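Delta-aminolevulinic acid dehydratase (Toxoplasma gondii ME49, PDB 3OBK) catalyses the condensation of two molecules of 5-aminolevulinic acid to porphobilinogen, an early step of tetrapyrrole biosynthesis, as an octameric TIM-barrel enzyme. Local coordinates at residues 144-149 with 238-243; 212-217 with 247-252; 274-279 with 285-290. One frame throughout, in Å; residues are numbered along the deposited sequence.

Interaction 1 of 3, residues 144-149 with 238-243; sequences GHDGVV and TYQMDP. With PBG (3-[5-(aminomethyl)-4-(carboxymethyl)-1H-pyrrol-3-yl]propanoic acid), chain L.
Y239 meets H145 and D146 with the outer end of its ring. Its OH takes the backbone N-H of D146 over 3.2 Å from N to OH, in a nearly straight bond of 170°. The same OH lies 3.0 Å from ND1 of H145. That pair is a hydrogen bond in which either atom could be the donor. ND1 of H145 comes to the edge of the Y239 ring, near its plane. The far side of the imidazole is held too: NE2 of H145 is hydrogen-bonded to OG1 of T234.

D146 crosses the ring end obliquely, with its CG 3.7 Å from CE2 of Y239. Its carboxylate plane is turned 59° from the ring. CG of D146 stands beside the backbone N (chi1 -60°), and from there the carboxylate reaches the ligand. OD2 of D146 accepts from N1 of porphobilinogen at 3.0 Å. Water 1 donates to OD2 of D146 over 2.6 Å and accepts from NE2 of Q240 over 2.9 Å. The chain of Q240 is extended beyond CG, which carries its amide to this water.

Two loops of the TIM barrel meet at the product site, one after strand 130-135 and one before helix 247-258. D146 and Q240 both belong to the ligand pocket, and Y239 is a second-shell residue that probably helps to position D146. The two carboxylate oxygens of D146 divide the work. OD2 takes the product amine and water 1, and OD1 forms a salt bridge with K236. This is consistent with D146 helping to place the aminomethyl group of the product.

Interaction 2 of 3, residues 212-217 with 247-252; sequences CKYASS and REAERE. With MG (magnesium ion), chain I; PBG (3-[5-(aminomethyl)-4-(carboxymethyl)-1H-pyrrol-3-yl]propanoic acid), chain L.
C212 and Y214 both touch the methyl group of A249, in the first turn of helix 247-258. SG of C212 packs against CB of A249 at 3.6 Å. It also lies 3.4 Å from the backbone O of A249. The thiol stands beside the backbone N of C212 (chi1 -44°), which turns it onto the helix. Y214 reaches the same methyl separately, with its OH 3.7 Å from CB of A249. That hydroxyl is hydrogen-bonded to the backbone O of N245, just ahead of the helix, and the ring stacks on Y272.

Between these two residues, K213 takes the opposite course. Its CG is anti to the backbone N (chi1 171°) and the chain is fully extended. NZ of K213 thereby reaches O1A of porphobilinogen, to which it donates at 2.8 Å.

E252, one turn after A249, bends at chi2 (-85°). Its OE1 binds the magnesium ion at 1.9 Å, and five waters complete six ligands. OE2 forms a salt bridge with R27 of a neighbouring subunit.

The contact itself is small and mainly van der Waals. It probably sets the spacing between the strand end that carries K213 and the helix that carries E252, while the polar ends of Y214, K213 and E252 find their partners outside it.

Interaction 3 of 3, residues 274-279 with 285-290; sequences DVLAKI and LPMVAY
L276 and I279 of helix 273-282 pack on M287 and A289 of strand 287-291. This is the return half of a beta-alpha-beta unit of the TIM barrel, made of strand 263-267, helix 273-282 and strand 287-291. The short helix and strand segments run antiparallel, at 174°, with their axes 9.6 Å apart.

The side-chain contacts are apolar. L276 sets its forked end over the strand. CD2 of L276 lies 4.0 Å from CB of A289. CD1 of L276 covers the step before it, 4.3 Å from CB of M287 and 4.2 Å from the backbone O of V288. CG of L276 is anti to the backbone N (chi1 -179°), which carries the fork down to the strand although CB itself leaves the helix to the side. L276 and A289 are also where the two backbones come nearest, with their CA atoms 7.3 Å apart.

One turn later, I279 offers its CG2 branch to M287, and the two side chains cross at about a right angle. CG2 of I279 meets both the sulfur and the terminal methyl of M287, with SD of M287 at 3.7 Å. The CD1 end of I279 leads away toward E250; the side chain also touches A253.

M287 and A289 point to the helix, while V288 between them points away from it. The strand is held from both sides: V288 makes backbone hydrogen bonds with L264 and V266 of strand 263-267, and M287 and A289 pair with A328 of strand 328-331. The helix also meets a neighbouring subunit, where D274 forms a salt bridge with R323 of that chain.

M287 is bent at both chi2 and chi3, and this folds its CE back to 3.4 Å from CG2 of I279.

Overall arrangement
All three contacts are buried. Interaction 1 joins two loops and is polar, as suits residues beside the ligand. Interaction 2 is mixed: its contact is mainly van der Waals, but K213 and E252 serve ligand and metal. Interaction 3 packs apolar side chains of a helix on a barrel strand. Interactions 1 and 2 both touch porphobilinogen and meet directly, where the backbone of M241 probably hydrogen-bonds to the backbones of K213 and A215. Interactions 2 and 3 reach the same sheet and meet where V275 packs on Y214 and A249. Interactions 1 and 3 do not touch; their centres are about 21 Å apart. All three also touch the second subunit.

Interaction 1 of 3, residues 144-149 with 238-243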
loop_
_atom_site.group_PDB
_atom_site.type_symbol
_atom_site.label_atom_id
_atom_site.label_comp_id
_atom_site.label_asym_id
_atom_site.label_seq_id
_atom_site.Cartn_x
_atom_site.Cartn_y
_atom_site.Cartn_z
ATOM N N GLY A 144 -25.817 -33.587 16.662
ATOM C CA GLY A 144 -25.412 -32.233 17.013
ATOM C C GLY A 144 -24.311 -31.653 16.126
ATOM O O GLY A 144 -23.529 -30.829 16.568
ATOM N N HIS A 145 -24.253 -32.090 14.867
ATOM C CA HIS A 145 -23.339 -31.505 13.893
ATOM C C HIS A 145 -24.061 -30.751 12.770
ATOM O O HIS A 145 -25.211 -31.057 12.443
ATOM C CB HIS A 145 -22.427 -32.580 13.335
ATOM C CG HIS A 145 -21.393 -33.024 14.306
ATOM N ND1 HIS A 145 -20.212 -32.345 14.483
ATOM C CD2 HIS A 145 -21.382 -34.046 15.192
ATOM C CE1 HIS A 145 -19.499 -32.953 15.414
ATOM N NE2 HIS A 145 -20.193 -33.979 15.873
ATOM N N ASP A 146 -23.367 -29.760 12.206
ATOM C CA ASP A 146 -23.915 -28.906 11.152
ATOM C C ASP A 146 -24.012 -29.627 9.816
ATOM O O ASP A 146 -24.624 -29.127 8.896
ATOM C CB ASP A 146 -23.062 -27.654 10.952
ATOM C CG ASP A 146 -22.950 -26.785 12.203
ATOM O OD1 ASP A 146 -22.962 -27.305 13.332
ATOM O OD2 ASP A 146 -22.778 -25.570 12.046
ATOM N N GLY A 147 -23.399 -30.791 9.695
ATOM C CA GLY A 147 -23.518 -31.611 8.503
ATOM C C GLY A 147 -23.832 -33.072 8.794
ATOM O O GLY A 147 -23.973 -33.491 9.960
ATOM N N VAL A 148 -23.948 -33.844 7.722
ATOM C CA VAL A 148 -24.194 -35.274 7.830
ATOM C C VAL A 148 -22.931 -36.000 8.281
ATOM O O VAL A 148 -21.865 -35.754 7.761
ATOM C CB VAL A 148 -24.659 -35.858 6.510
ATOM C CG1 VAL A 148 -24.880 -37.348 6.665
ATOM C CG2 VAL A 148 -25.941 -35.175 6.059
ATOM N N VAL A 149 -23.075 -36.870 9.273
ATOM C CA VAL A 149 -21.967 -37.599 9.849
ATOM C C VAL A 149 -21.924 -38.994 9.255
ATOM O O VAL A 149 -22.918 -39.708 9.257
ATOM C CB VAL A 149 -22.090 -37.688 11.376
ATOM C CG1 VAL A 149 -20.914 -38.462 11.956
ATOM C CG2 VAL A 149 -22.182 -36.290 11.992
ATOM N N THR A 238 -13.036 -29.847 12.799
ATOM C CA THR A 238 -12.819 -30.228 11.412
ATOM C C THR A 238 -13.591 -29.335 10.413
ATOM O O THR A 238 -13.540 -29.583 9.204
ATOM C CB THR A 238 -13.213 -31.734 11.173
ATOM O OG1 THR A 238 -14.558 -31.965 11.626
ATOM C CG2 THR A 238 -12.254 -32.682 11.889
ATOM N N TYR A 239 -14.322 -28.326 10.905
ATOM C CA TYR A 239 -15.015 -27.394 10.037
ATOM C C TYR A 239 -15.095 -25.939 10.519
ATOM O O TYR A 239 -14.851 -25.034 9.721
ATOM C CB TYR A 239 -16.416 -27.898 9.629
ATOM C CG TYR A 239 -17.434 -28.308 10.677
ATOM C CD1 TYR A 239 -17.475 -29.606 11.166
ATOM C CD2 TYR A 239 -18.433 -27.445 11.079
ATOM C CE1 TYR A 239 -18.441 -30.019 12.085
ATOM C CE2 TYR A 239 -19.426 -27.857 12.000
ATOM C CZ TYR A 239 -19.417 -29.156 12.492
ATOM O OH TYR A 239 -20.387 -29.589 13.385
ATOM N N GLN A 240 -15.455 -25.698 11.777
ATOM C CA GLN A 240 -15.260 -24.365 12.333
ATOM C C GLN A 240 -13.750 -24.090 12.447
ATOM O O GLN A 240 -12.939 -25.007 12.514
ATOM C CB GLN A 240 -15.990 -24.207 13.645
ATOM C CG GLN A 240 -17.535 -24.304 13.477
ATOM C CD GLN A 240 -18.303 -24.326 14.802
ATOM O OE1 GLN A 240 -17.722 -24.340 15.892
ATOM N NE2 GLN A 240 -19.630 -24.353 14.703
ATOM N N MET A 241 -13.389 -22.821 12.431
ATOM C CA MET A 241 -11.990 -22.385 12.361
ATOM C C MET A 241 -11.252 -22.384 13.696
ATOM O O MET A 241 -11.821 -22.146 14.759
ATOM C CB MET A 241 -11.933 -20.963 11.786
ATOM C CG MET A 241 -12.278 -20.903 10.306
ATOM S SD MET A 241 -12.298 -19.252 9.586
ATOM C CE MET A 241 -10.782 -18.629 10.300
ATOM N N ASP A 242 -9.966 -22.628 13.620
ATOM C CA ASP A 242 -9.081 -22.516 14.764
ATOM C C ASP A 242 -9.003 -21.060 15.181
ATOM O O ASP A 242 -8.634 -20.211 14.380
ATOM C CB ASP A 242 -7.682 -22.979 14.336
ATOM C CG ASP A 242 -6.726 -23.201 15.518
ATOM O OD1 ASP A 242 -7.036 -22.736 16.634
ATOM O OD2 ASP A 242 -5.665 -23.857 15.304
ATOM N N PRO A 243 -9.332 -20.755 16.432
ATOM C CA PRO A 243 -9.135 -19.414 16.946
ATOM C C PRO A 243 -7.694 -18.894 16.878
ATOM O O PRO A 243 -7.487 -17.726 17.071
ATOM C CB PRO A 243 -9.541 -19.533 18.406
ATOM C CG PRO A 243 -10.371 -20.723 18.514
ATOM C CD PRO A 243 -9.901 -21.652 17.448
HETATM C CHA PBG L . -25.494 -23.590 14.229
HETATM C C1A PBG L . -25.396 -22.326 15.018
HETATM C C2A PBG L . -24.701 -22.148 16.211
HETATM C C3A PBG L . -24.889 -20.825 16.567
HETATM C C4A PBG L . -25.608 -20.224 15.550
HETATM N NA PBG L . -25.927 -21.155 14.640
HETATM C C5A PBG L . -24.029 -23.188 17.076
HETATM C C6A PBG L . -22.811 -23.809 16.544
HETATM O O1A PBG L . -22.623 -23.717 15.302
HETATM O O2A PBG L . -22.061 -24.468 17.300
HETATM C C7A PBG L . -24.400 -20.196 17.814
HETATM C C8A PBG L . -24.953 -18.863 18.154
HETATM C C9A PBG L . -24.729 -18.348 19.514
HETATM O O3A PBG L . -25.503 -17.488 19.927
HETATM O O4A PBG L . -24.009 -18.912 20.353
HETATM N N1 PBG L . -24.896 -23.624 12.934
HETATM O O HOH W 1 -20.503 -24.227 11.937
#

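Interaction 2 of 3, residues 212-217 with 247-252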
loop_
_atom_site.group_PDB
_atom_site.type_symbol
_atom_site.label_atom_id
_atom_site.label_comp_id
_atom_site.label_asym_id
_atom_site.label_seq_id
_atom_site.Cartn_x
_atom_site.Cartn_y
_atom_site.Cartn_z
ATOM N N CYS A 212 -16.125 -16.287 8.526
ATOM C CA CYS A 212 -15.127 -16.497 9.552
ATOM C C CYS A 212 -15.823 -16.854 10.866
ATOM O O CYS A 212 -16.063 -16.011 11.709
ATOM C CB CYS A 212 -14.266 -15.236 9.689
ATOM S SG CYS A 212 -13.791 -14.533 8.077
ATOM N N LYS A 213 -16.199 -18.119 10.983
ATOM C CA LYS A 213 -16.892 -18.645 12.145
ATOM C C LYS A 213 -15.933 -19.598 12.834
ATOM O O LYS A 213 -15.482 -20.558 12.224
ATOM C CB LYS A 213 -18.146 -19.395 11.745
ATOM C CG LYS A 213 -18.759 -20.117 12.906
ATOM C CD LYS A 213 -20.126 -20.647 12.557
ATOM C CE LYS A 213 -20.783 -21.228 13.765
ATOM N NZ LYS A 213 -22.139 -21.608 13.462
ATOM N N TYR A 214 -15.627 -19.325 14.097
ATOM C CA TYR A 214 -14.560 -20.037 14.775
ATOM C C TYR A 214 -15.067 -21.215 15.613
ATOM O O TYR A 214 -16.194 -21.223 16.067
ATOM C CB TYR A 214 -13.737 -19.047 15.598
ATOM C CG TYR A 214 -12.870 -18.165 14.717
ATOM C CD1 TYR A 214 -13.377 -17.041 14.091
ATOM C CD2 TYR A 214 -11.548 -18.499 14.470
ATOM C CE1 TYR A 214 -12.567 -16.243 13.252
ATOM C CE2 TYR A 214 -10.740 -17.721 13.661
ATOM C CZ TYR A 214 -11.258 -16.598 13.049
ATOM O OH TYR A 214 -10.437 -15.857 12.252
ATOM N N ALA A 215 -14.231 -22.234 15.763
ATOM C CA ALA A 215 -14.544 -23.403 16.598
ATOM C C ALA A 215 -14.531 -23.001 18.046
ATOM O O ALA A 215 -13.658 -23.372 18.788
ATOM C CB ALA A 215 -13.532 -24.548 16.339
ATOM N N SER A 216 -15.515 -22.224 18.441
ATOM C CA SER A 216 -15.501 -21.543 19.732
ATOM C C SER A 216 -16.132 -22.343 20.872
ATOM O O SER A 216 -16.922 -23.300 20.668
ATOM C CB SER A 216 -16.250 -20.194 19.612
ATOM O OG SER A 216 -16.135 -19.415 20.800
ATOM N N SER A 217 -15.785 -21.905 22.083
ATOM C CA SER A 217 -16.364 -22.435 23.298
ATOM C C SER A 217 -17.447 -21.488 23.888
ATOM O O SER A 217 -18.016 -21.770 24.936
ATOM C CB SER A 217 -15.249 -22.721 24.307
ATOM O OG SER A 217 -14.852 -21.527 24.979
ATOM N N ARG A 247 -4.964 -15.090 9.182
ATOM C CA ARG A 247 -4.778 -15.171 7.721
ATOM C C ARG A 247 -5.841 -16.057 7.037
ATOM O O ARG A 247 -6.386 -15.727 5.964
ATOM C CB ARG A 247 -3.354 -15.640 7.415
ATOM C CG ARG A 247 -3.071 -16.023 5.981
ATOM C CD ARG A 247 -1.750 -16.856 5.874
ATOM N NE ARG A 247 -1.827 -18.066 6.715
ATOM C CZ ARG A 247 -0.801 -18.853 7.033
ATOM N NH1 ARG A 247 -1.002 -19.918 7.823
ATOM N NH2 ARG A 247 0.420 -18.581 6.567
ATOM N N GLU A 248 -6.158 -17.177 7.672
ATOM C CA GLU A 248 -7.209 -18.054 7.176
ATOM C C GLU A 248 -8.538 -17.305 6.985
ATOM O O GLU A 248 -9.292 -17.613 6.073
ATOM C CB GLU A 248 -7.388 -19.240 8.137
ATOM C CG GLU A 248 -8.211 -20.362 7.612
ATOM C CD GLU A 248 -8.394 -21.497 8.637
ATOM O OE1 GLU A 248 -7.919 -21.391 9.810
ATOM O OE2 GLU A 248 -9.032 -22.509 8.241
ATOM N N ALA A 249 -8.825 -16.320 7.827
ATOM C CA ALA A 249 -10.091 -15.563 7.700
ATOM C C ALA A 249 -10.210 -14.903 6.327
ATOM O O ALA A 249 -11.274 -14.848 5.775
ATOM C CB ALA A 249 -10.240 -14.531 8.799
ATOM N N GLU A 250 -9.096 -14.445 5.781
ATOM C CA GLU A 250 -9.069 -13.792 4.473
ATOM C C GLU A 250 -9.274 -14.794 3.341
ATOM O O GLU A 250 -9.902 -14.505 2.329
ATOM C CB GLU A 250 -7.739 -13.055 4.286
ATOM C CG GLU A 250 -7.492 -12.004 5.391
ATOM C CD GLU A 250 -6.109 -11.323 5.274
ATOM O OE1 GLU A 250 -5.356 -11.339 6.300
ATOM O OE2 GLU A 250 -5.794 -10.796 4.156
ATOM N N ARG A 251 -8.743 -15.985 3.510
ATOM C CA ARG A 251 -9.016 -17.028 2.563
ATOM C C ARG A 251 -10.546 -17.255 2.509
ATOM O O ARG A 251 -11.144 -17.270 1.448
ATOM C CB ARG A 251 -8.274 -18.291 2.980
ATOM C CG ARG A 251 -7.996 -19.233 1.868
ATOM C CD ARG A 251 -7.403 -20.561 2.359
ATOM N NE ARG A 251 -7.599 -21.564 1.320
ATOM C CZ ARG A 251 -7.356 -22.861 1.447
ATOM N NH1 ARG A 251 -6.875 -23.331 2.579
ATOM N NH2 ARG A 251 -7.578 -23.685 0.414
ATOM N N GLU A 252 -11.184 -17.364 3.665
ATOM C CA GLU A 252 -12.616 -17.640 3.675
ATOM C C GLU A 252 -13.422 -16.460 3.134
ATOM O O GLU A 252 -14.354 -16.645 2.331
ATOM C CB GLU A 252 -13.074 -18.047 5.075
ATOM C CG GLU A 252 -12.520 -19.451 5.522
ATOM C CD GLU A 252 -13.377 -20.628 5.036
ATOM O OE1 GLU A 252 -14.513 -20.408 4.560
ATOM O OE2 GLU A 252 -12.934 -21.793 5.142
HETATM MG MG MG I . -15.822 -21.157 3.439
HETATM C CHA PBG L . -25.494 -23.590 14.229
HETATM C C1A PBG L . -25.396 -22.326 15.018
HETATM C C2A PBG L . -24.701 -22.148 16.211
HETATM C C3A PBG L . -24.889 -20.825 16.567
HETATM C C4A PBG L . -25.608 -20.224 15.550
HETATM N NA PBG L . -25.927 -21.155 14.640
HETATM C C5A PBG L . -24.029 -23.188 17.076
HETATM C C6A PBG L . -22.811 -23.809 16.544
HETATM O O1A PBG L . -22.623 -23.717 15.302
HETATM O O2A PBG L . -22.061 -24.468 17.300
HETATM C C7A PBG L . -24.400 -20.196 17.814
HETATM C C8A PBG L . -24.953 -18.863 18.154
HETATM C C9A PBG L . -24.729 -18.348 19.514
HETATM O O3A PBG L . -25.503 -17.488 19.927
HETATM O O4A PBG L . -24.009 -18.912 20.353
HETATM N N1 PBG L . -24.896 -23.624 12.934
HETATM O O HOH W 2 -17.040 -19.421 4.506
HETATM O O HOH W 3 -16.326 -22.208 5.167
HETATM O O HOH W 4 -14.558 -22.940 3.246
HETATM O O HOH W 5 -15.807 -19.730 1.820
HETATM O O HOH W 6 -17.390 -22.191 2.709
#

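Interaction 3 of 3, residues 274-279 with 285-290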
loop_
_atom_site.group_PDB
_atom_site.type_symbol
_atom_site.label_atom_id
_atom_site.label_comp_id
_atom_site.label_asym_id
_atom_site.label_seq_id
_atom_site.Cartn_x
_atom_site.Cartn_y
_atom_site.Cartn_z
ATOM N N ASP A 274 -10.624 -8.187 15.880
ATOM C CA ASP A 274 -9.473 -8.105 14.955
ATOM C C ASP A 274 -9.778 -8.708 13.589
ATOM O O ASP A 274 -9.337 -8.175 12.568
ATOM C CB ASP A 274 -8.196 -8.755 15.521
ATOM C CG ASP A 274 -8.378 -10.202 15.821
ATOM O OD1 ASP A 274 -9.386 -10.500 16.501
ATOM O OD2 ASP A 274 -7.547 -11.046 15.403
ATOM N N VAL A 275 -10.479 -9.823 13.567
ATOM C CA VAL A 275 -10.809 -10.457 12.313
ATOM C C VAL A 275 -11.865 -9.626 11.593
ATOM O O VAL A 275 -11.802 -9.432 10.386
ATOM C CB VAL A 275 -11.318 -11.883 12.555
ATOM C CG1 VAL A 275 -11.744 -12.561 11.225
ATOM C CG2 VAL A 275 -10.244 -12.669 13.261
ATOM N N LEU A 276 -12.826 -9.132 12.365
ATOM C CA LEU A 276 -13.858 -8.248 11.860
ATOM C C LEU A 276 -13.230 -7.054 11.169
ATOM O O LEU A 276 -13.584 -6.763 10.035
ATOM C CB LEU A 276 -14.779 -7.790 13.005
ATOM C CG LEU A 276 -15.942 -6.876 12.676
ATOM C CD1 LEU A 276 -16.957 -7.540 11.758
ATOM C CD2 LEU A 276 -16.630 -6.431 13.967
ATOM N N ALA A 277 -12.298 -6.367 11.834
ATOM C CA ALA A 277 -11.670 -5.168 11.250
ATOM C C ALA A 277 -10.874 -5.513 10.015
ATOM O O ALA A 277 -10.867 -4.761 9.054
ATOM C CB ALA A 277 -10.793 -4.452 12.231
ATOM N N LYS A 278 -10.197 -6.649 10.032
ATOM C CA LYS A 278 -9.319 -6.973 8.909
ATOM C C LYS A 278 -10.152 -7.258 7.667
ATOM O O LYS A 278 -9.855 -6.738 6.601
ATOM C CB LYS A 278 -8.389 -8.121 9.241
ATOM C CG LYS A 278 -7.470 -8.529 8.091
ATOM C CD LYS A 278 -6.705 -7.337 7.420
ATOM C CE LYS A 278 -5.244 -7.214 7.885
ATOM N NZ LYS A 278 -4.749 -5.781 7.756
ATOM N N ILE A 279 -11.229 -8.030 7.833
ATOM C CA ILE A 279 -12.116 -8.352 6.726
ATOM C C ILE A 279 -12.853 -7.114 6.257
ATOM O O ILE A 279 -13.064 -6.933 5.079
ATOM C CB ILE A 279 -13.111 -9.492 7.062
ATOM C CG1 ILE A 279 -12.334 -10.762 7.442
ATOM C CG2 ILE A 279 -14.022 -9.776 5.863
ATOM C CD1 ILE A 279 -11.155 -11.139 6.484
ATOM N N LEU A 285 -18.061 -6.050 0.767
ATOM C CA LEU A 285 -19.399 -6.465 1.172
ATOM C C LEU A 285 -19.742 -5.965 2.547
ATOM O O LEU A 285 -18.876 -5.769 3.371
ATOM C CB LEU A 285 -19.516 -7.987 1.182
ATOM C CG LEU A 285 -19.311 -8.724 -0.157
ATOM C CD1 LEU A 285 -19.274 -10.189 0.110
ATOM C CD2 LEU A 285 -20.399 -8.396 -1.132
ATOM N N PRO A 286 -21.027 -5.771 2.828
ATOM C CA PRO A 286 -21.333 -5.427 4.223
ATOM C C PRO A 286 -20.938 -6.500 5.243
ATOM O O PRO A 286 -20.974 -7.706 4.959
ATOM C CB PRO A 286 -22.846 -5.211 4.220
ATOM C CG PRO A 286 -23.168 -4.867 2.830
ATOM C CD PRO A 286 -22.148 -5.489 1.921
ATOM N N MET A 287 -20.553 -6.032 6.424
ATOM C CA MET A 287 -20.078 -6.881 7.493
ATOM C C MET A 287 -21.100 -6.988 8.600
ATOM O O MET A 287 -21.754 -6.025 8.942
ATOM C CB MET A 287 -18.782 -6.322 8.088
ATOM C CG MET A 287 -17.544 -6.307 7.184
ATOM S SD MET A 287 -17.176 -7.853 6.343
ATOM C CE MET A 287 -16.778 -8.965 7.681
ATOM N N VAL A 288 -21.213 -8.185 9.153
ATOM C CA VAL A 288 -22.065 -8.456 10.289
ATOM C C VAL A 288 -21.229 -9.172 11.301
ATOM O O VAL A 288 -20.342 -9.929 10.955
ATOM C CB VAL A 288 -23.312 -9.331 9.890
ATOM C CG1 VAL A 288 -24.331 -9.326 10.971
ATOM C CG2 VAL A 288 -23.942 -8.811 8.609
ATOM N N ALA A 289 -21.487 -8.895 12.566
ATOM C CA ALA A 289 -20.814 -9.569 13.678
ATOM C C ALA A 289 -21.884 -10.203 14.580
ATOM O O ALA A 289 -22.992 -9.712 14.643
ATOM C CB ALA A 289 -19.971 -8.593 14.424
ATOM N N TYR A 290 -21.560 -11.309 15.244
ATOM C CA TYR A 290 -22.507 -11.993 16.116
ATOM C C TYR A 290 -21.991 -11.951 17.553
ATOM O O TYR A 290 -20.956 -12.539 17.877
ATOM C CB TYR A 290 -22.676 -13.433 15.679
ATOM C CG TYR A 290 -23.998 -14.075 16.039
ATOM C CD1 TYR A 290 -24.468 -14.123 17.346
ATOM C CD2 TYR A 290 -24.765 -14.691 15.060
ATOM C CE1 TYR A 290 -25.701 -14.766 17.660
ATOM C CE2 TYR A 290 -25.980 -15.307 15.354
ATOM C CZ TYR A 290 -26.441 -15.350 16.639
ATOM O OH TYR A 290 -27.645 -15.989 16.852
#